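Local coordinates for protein ribonuclease VapC (Caulobacter crescentus, PDB 5K8J) that probably acts as the magnesium-dependent RNA-cleaving toxin of a toxin-antitoxin pair, held here in complex with its VapB antitoxin, at residues B[99-112]-B[116-128]. Sequence-based numbering, arbitrary orientation.
Sequences AAQALAHRATFVTF and DFRDIPGLSLLAW
Phe109 sets the CE1 corner of its ring over one face of Phe117, off toward the rim, with CE1 3.3 Å from Phe117 CZ and the two planes inclined at 45°. Its CG lies anti to the backbone N (chi1 -174°), which carries the ring out from the sheet beside Leu125; the methyl CD2 of Leu125 meets the ring edge, 3.8 Å from Phe109 CD1. The same methyl touches CG2 of Thr111, whose OG1 is hydrogen-bonded to Asp6. Farther along, small Ala99 lets Ile120 CD1 come within 3.7 Å of its CB, while the branched Leu103 reaches both neighbours, CD1 touching Ile120 CG2 and CG meeting Leu123 CD1, and crosses Leu123 at about a right angle.

On the opposite face of the sheet, in the Trp128 conformer described, Val110 CG1 sits over the six-membered ring, 3.5 Å from its centroid, a CH-pi contact suited to a flat indole, and Arg23 adds a cation-pi contact. Strands 108-111 and 125-127 run parallel, and four backbone hydrogen bonds, from Phe109 N to Ser124 O (2.8 Å) through to Trp128 N to Thr111 O, tie them and their flanking residues. Before them a water bridges Ala107 O and Ser124 N.

This joins strand 125-127, outermost within this chain, to the PIN-domain parallel sheet, with helix 93-104 packed against the connecting loop. Thr111 and Phe117 lie beside Asp6 and Asp95, the predicted magnesium ligands, so the Phe109-Phe117 pair borders the probable nuclease site.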
loop_
_atom_site.group_PDB
_atom_site.type_symbol
_atom_site.label_atom_id
_atom_site.label_comp_id
_atom_site.label_asym_id
_atom_site.label_seq_id
_atom_site.Cartn_x
_atom_site.Cartn_y
_atom_site.Cartn_z
ATOM N N ALA B 99 16.990 7.844 -4.969
ATOM C CA ALA B 99 16.500 7.280 -6.221
ATOM C C ALA B 99 15.105 6.687 -6.071
ATOM O O ALA B 99 14.270 6.801 -6.978
ATOM C CB ALA B 99 17.473 6.212 -6.726
ATOM N N ALA B 100 14.826 6.050 -4.928
ATOM C CA ALA B 100 13.499 5.492 -4.663
ATOM C C ALA B 100 12.422 6.573 -4.674
ATOM O O ALA B 100 11.296 6.349 -5.121
ATOM C CB ALA B 100 13.515 4.760 -3.310
ATOM N N GLN B 101 12.749 7.760 -4.180
ATOM C CA GLN B 101 11.781 8.839 -4.204
ATOM C C GLN B 101 11.537 9.316 -5.627
ATOM O O GLN B 101 10.408 9.635 -5.994
ATOM C CB GLN B 101 12.299 9.992 -3.369
ATOM C CG GLN B 101 12.400 9.637 -1.903
ATOM C CD GLN B 101 12.978 10.778 -1.114
ATOM O OE1 GLN B 101 14.178 10.949 -1.090
ATOM N NE2 GLN B 101 12.124 11.564 -0.454
ATOM N N ALA B 102 12.601 9.406 -6.411
ATOM C CA ALA B 102 12.450 9.752 -7.817
ATOM C C ALA B 102 11.570 8.740 -8.539
ATOM O O ALA B 102 10.689 9.110 -9.325
ATOM C CB ALA B 102 13.837 9.825 -8.455
ATOM N N LEU B 103 11.801 7.453 -8.302
ATOM C CA LEU B 103 10.951 6.426 -8.897
ATOM C C LEU B 103 9.501 6.589 -8.495
ATOM O O LEU B 103 8.604 6.519 -9.339
ATOM C CB LEU B 103 11.444 5.038 -8.501
ATOM C CG LEU B 103 12.756 4.616 -9.174
ATOM C CD1 LEU B 103 13.483 3.538 -8.385
ATOM C CD2 LEU B 103 12.468 4.101 -10.543
ATOM N N ALA B 104 9.241 6.767 -7.207
ATOM C CA ALA B 104 7.856 6.892 -6.749
ATOM C C ALA B 104 7.152 8.086 -7.370
ATOM O O ALA B 104 5.939 8.050 -7.594
ATOM C CB ALA B 104 7.853 7.019 -5.237
ATOM N N HIS B 105 7.889 9.166 -7.632
ATOM C CA HIS B 105 7.319 10.367 -8.214
ATOM C C HIS B 105 7.592 10.504 -9.704
ATOM O O HIS B 105 7.348 11.583 -10.271
ATOM C CB HIS B 105 7.810 11.590 -7.437
ATOM C CG HIS B 105 7.147 11.682 -6.098
ATOM N ND1 HIS B 105 5.974 12.375 -5.889
ATOM C CD2 HIS B 105 7.436 11.070 -4.932
ATOM C CE1 HIS B 105 5.581 12.205 -4.641
ATOM N NE2 HIS B 105 6.438 11.400 -4.042
ATOM N N ARG B 106 8.018 9.424 -10.363
ATOM C CA ARG B 106 8.146 9.389 -11.819
ATOM C C ARG B 106 8.995 10.559 -12.302
ATOM O O ARG B 106 8.668 11.233 -13.293
ATOM C CB ARG B 106 6.769 9.392 -12.494
ATOM C CG ARG B 106 5.858 8.235 -12.083
ATOM C CD ARG B 106 6.510 6.883 -12.267
ATOM N NE ARG B 106 5.553 5.763 -12.236
ATOM C CZ ARG B 106 5.238 5.040 -11.160
ATOM N NH1 ARG B 106 5.774 5.306 -9.971
ATOM N NH2 ARG B 106 4.364 4.035 -11.272
ATOM N N ALA B 107 10.102 10.796 -11.592
ATOM C CA ALA B 107 10.984 11.927 -11.854
ATOM C C ALA B 107 12.346 11.432 -12.322
ATOM O O ALA B 107 12.791 10.345 -11.935
ATOM C CB ALA B 107 11.160 12.773 -10.594
ATOM N N THR B 108 13.014 12.247 -13.136
ATOM C CA THR B 108 14.372 11.949 -13.571
ATOM C C THR B 108 15.371 12.379 -12.511
ATOM O O THR B 108 15.242 13.452 -11.912
ATOM C CB THR B 108 14.625 12.643 -14.899
ATOM O OG1 THR B 108 13.754 12.072 -15.890
ATOM C CG2 THR B 108 16.078 12.506 -15.375
ATOM N N PHE B 109 16.333 11.499 -12.243
ATOM C CA PHE B 109 17.355 11.686 -11.215
ATOM C C PHE B 109 18.612 12.285 -11.846
ATOM O O PHE B 109 19.173 11.724 -12.803
ATOM C CB PHE B 109 17.654 10.354 -10.529
ATOM C CG PHE B 109 18.582 10.462 -9.368
ATOM C CD1 PHE B 109 19.870 10.011 -9.474
ATOM C CD2 PHE B 109 18.180 11.046 -8.188
ATOM C CE1 PHE B 109 20.738 10.124 -8.406
ATOM C CE2 PHE B 109 19.058 11.144 -7.115
ATOM C CZ PHE B 109 20.315 10.681 -7.225
ATOM N N VAL B 110 19.058 13.423 -11.311
ATOM C CA VAL B 110 20.184 14.187 -11.842
ATOM C C VAL B 110 21.363 14.064 -10.883
ATOM O O VAL B 110 21.237 14.406 -9.696
ATOM C CB VAL B 110 19.805 15.660 -12.002
ATOM C CG1 VAL B 110 20.975 16.447 -12.529
ATOM C CG2 VAL B 110 18.615 15.795 -12.927
ATOM N N THR B 111 22.490 13.579 -11.380
ATOM C CA THR B 111 23.574 13.202 -10.481
ATOM C C THR B 111 24.936 13.343 -11.140
ATOM O O THR B 111 25.095 13.238 -12.364
ATOM C CB THR B 111 23.398 11.766 -9.956
ATOM O OG1 THR B 111 24.479 11.436 -9.068
ATOM C CG2 THR B 111 23.398 10.775 -11.069
ATOM N N PHE B 112 25.937 13.630 -10.302
ATOM C CA PHE B 112 27.323 13.530 -10.738
ATOM C C PHE B 112 27.883 12.116 -10.661
ATOM O O PHE B 112 29.012 11.893 -11.108
ATOM C CB PHE B 112 28.230 14.386 -9.849
ATOM C CG PHE B 112 27.915 15.842 -9.835
ATOM C CD1 PHE B 112 27.590 16.523 -10.983
ATOM C CD2 PHE B 112 28.024 16.544 -8.648
ATOM C CE1 PHE B 112 27.324 17.894 -10.936
ATOM C CE2 PHE B 112 27.760 17.898 -8.596
ATOM C CZ PHE B 112 27.403 18.568 -9.733
ATOM N N ASP B 116 26.938 4.835 -9.836
ATOM C CA ASP B 116 26.441 4.199 -8.629
ATOM C C ASP B 116 24.937 3.914 -8.680
ATOM O O ASP B 116 24.380 3.409 -7.696
ATOM C CB ASP B 116 26.725 5.061 -7.402
ATOM C CG ASP B 116 28.147 4.871 -6.874
ATOM O OD1 ASP B 116 28.768 3.832 -7.202
ATOM O OD2 ASP B 116 28.641 5.764 -6.150
ATOM N N PHE B 117 24.273 4.269 -9.782
ATOM C CA PHE B 117 22.837 4.110 -9.934
ATOM C C PHE B 117 22.486 3.191 -11.100
ATOM O O PHE B 117 21.287 2.984 -11.380
ATOM C CB PHE B 117 22.161 5.478 -10.117
ATOM C CG PHE B 117 22.353 6.398 -8.953
ATOM C CD1 PHE B 117 23.507 7.149 -8.830
ATOM C CD2 PHE B 117 21.394 6.491 -7.967
ATOM C CE1 PHE B 117 23.705 7.968 -7.716
ATOM C CE2 PHE B 117 21.578 7.303 -6.875
ATOM C CZ PHE B 117 22.726 8.063 -6.759
ATOM N N ARG B 118 23.484 2.579 -11.730
ATOM C CA ARG B 118 23.296 1.750 -12.902
ATOM C C ARG B 118 22.547 0.465 -12.584
ATOM O O ARG B 118 22.006 -0.163 -13.497
ATOM C CB ARG B 118 24.676 1.427 -13.501
ATOM C CG ARG B 118 24.658 0.654 -14.809
ATOM C CD ARG B 118 26.061 0.165 -15.183
ATOM N NE ARG B 118 26.046 -0.738 -16.336
ATOM C CZ ARG B 118 26.750 -0.571 -17.456
ATOM N NH1 ARG B 118 27.561 0.471 -17.606
ATOM N NH2 ARG B 118 26.651 -1.465 -18.438
ATOM N N ASP B 119 22.512 0.065 -11.319
ATOM C CA ASP B 119 21.889 -1.181 -10.908
ATOM C C ASP B 119 20.456 -0.997 -10.444
ATOM O O ASP B 119 19.898 -1.919 -9.849
ATOM C CB ASP B 119 22.720 -1.859 -9.802
ATOM C CG ASP B 119 22.896 -0.990 -8.572
ATOM O OD1 ASP B 119 22.321 0.113 -8.544
ATOM O OD2 ASP B 119 23.628 -1.412 -7.631
ATOM N N ILE B 120 19.844 0.160 -10.695
ATOM C CA ILE B 120 18.482 0.434 -10.252
ATOM C C ILE B 120 17.532 0.331 -11.437
ATOM O O ILE B 120 17.494 1.235 -12.290
ATOM C CB ILE B 120 18.388 1.814 -9.591
ATOM C CG1 ILE B 120 19.308 1.858 -8.357
ATOM C CG2 ILE B 120 16.956 2.148 -9.213
ATOM C CD1 ILE B 120 19.394 3.199 -7.735
ATOM N N PRO B 121 16.757 -0.740 -11.549
ATOM C CA PRO B 121 15.869 -0.864 -12.709
ATOM C C PRO B 121 14.808 0.216 -12.710
ATOM O O PRO B 121 14.212 0.521 -11.680
ATOM C CB PRO B 121 15.231 -2.252 -12.533
ATOM C CG PRO B 121 16.157 -2.998 -11.614
ATOM C CD PRO B 121 16.719 -1.940 -10.689
ATOM N N GLY B 122 14.537 0.759 -13.900
ATOM C CA GLY B 122 13.437 1.663 -14.076
ATOM C C GLY B 122 13.764 3.116 -13.836
ATOM O O GLY B 122 12.906 3.970 -14.076
ATOM N N LEU B 123 14.957 3.421 -13.359
ATOM C CA LEU B 123 15.293 4.788 -12.996
ATOM C C LEU B 123 15.699 5.574 -14.241
ATOM O O LEU B 123 16.539 5.116 -15.028
ATOM C CB LEU B 123 16.448 4.792 -12.009
ATOM C CG LEU B 123 16.900 6.149 -11.491
ATOM C CD1 LEU B 123 15.875 6.787 -10.590
ATOM C CD2 LEU B 123 18.207 6.007 -10.766
ATOM N N SER B 124 15.099 6.745 -14.435
ATOM C CA SER B 124 15.559 7.672 -15.470
ATOM C C SER B 124 16.637 8.553 -14.871
ATOM O O SER B 124 16.435 9.123 -13.804
ATOM C CB SER B 124 14.420 8.542 -15.996
ATOM O OG SER B 124 13.552 7.738 -16.789
ATOM N N LEU B 125 17.779 8.622 -15.536
ATOM C CA LEU B 125 18.999 9.218 -14.992
ATOM C C LEU B 125 19.593 10.217 -15.968
ATOM O O LEU B 125 19.645 9.961 -17.166
ATOM C CB LEU B 125 20.052 8.138 -14.766
ATOM C CG LEU B 125 20.363 7.382 -13.509
ATOM C CD1 LEU B 125 21.228 6.179 -13.882
ATOM C CD2 LEU B 125 21.110 8.283 -12.624
ATOM N N LEU B 126 20.055 11.351 -15.450
ATOM C CA LEU B 126 20.837 12.293 -16.224
ATOM C C LEU B 126 22.150 12.492 -15.496
ATOM O O LEU B 126 22.157 12.831 -14.306
ATOM C CB LEU B 126 20.143 13.646 -16.371
ATOM C CG LEU B 126 19.038 13.842 -17.385
ATOM C CD1 LEU B 126 18.579 15.288 -17.238
ATOM C CD2 LEU B 126 19.579 13.557 -18.775
ATOM N N ALA B 127 23.240 12.274 -16.210
ATOM C CA ALA B 127 24.578 12.412 -15.671
ATOM C C ALA B 127 25.095 13.803 -15.961
ATOM O O ALA B 127 25.135 14.261 -17.109
ATOM C CB ALA B 127 25.518 11.381 -16.294
ATOM N N TRP B 128 25.496 14.481 -14.900
ATOM C CA TRP B 128 26.126 15.778 -15.019
ATOM C C TRP B 128 27.604 15.648 -14.666
ATOM O O TRP B 128 28.358 16.615 -14.789
ATOM C CB TRP B 128 25.424 16.770 -14.095
ATOM C CG TRP B 128 24.165 17.364 -14.648
ATOM C CD1 TRP B 128 23.535 17.062 -15.830
ATOM C CD2 TRP B 128 23.397 18.410 -14.042
ATOM N NE1 TRP B 128 22.412 17.857 -15.983
ATOM C CE2 TRP B 128 22.312 18.694 -14.902
ATOM C CE3 TRP B 128 23.526 19.135 -12.858
ATOM C CZ2 TRP B 128 21.365 19.671 -14.600
ATOM C CZ3 TRP B 128 22.585 20.093 -12.562
ATOM C CH2 TRP B 128 21.520 20.357 -13.421
HETATM O O HOH W 1 12.971 7.673 -12.666
#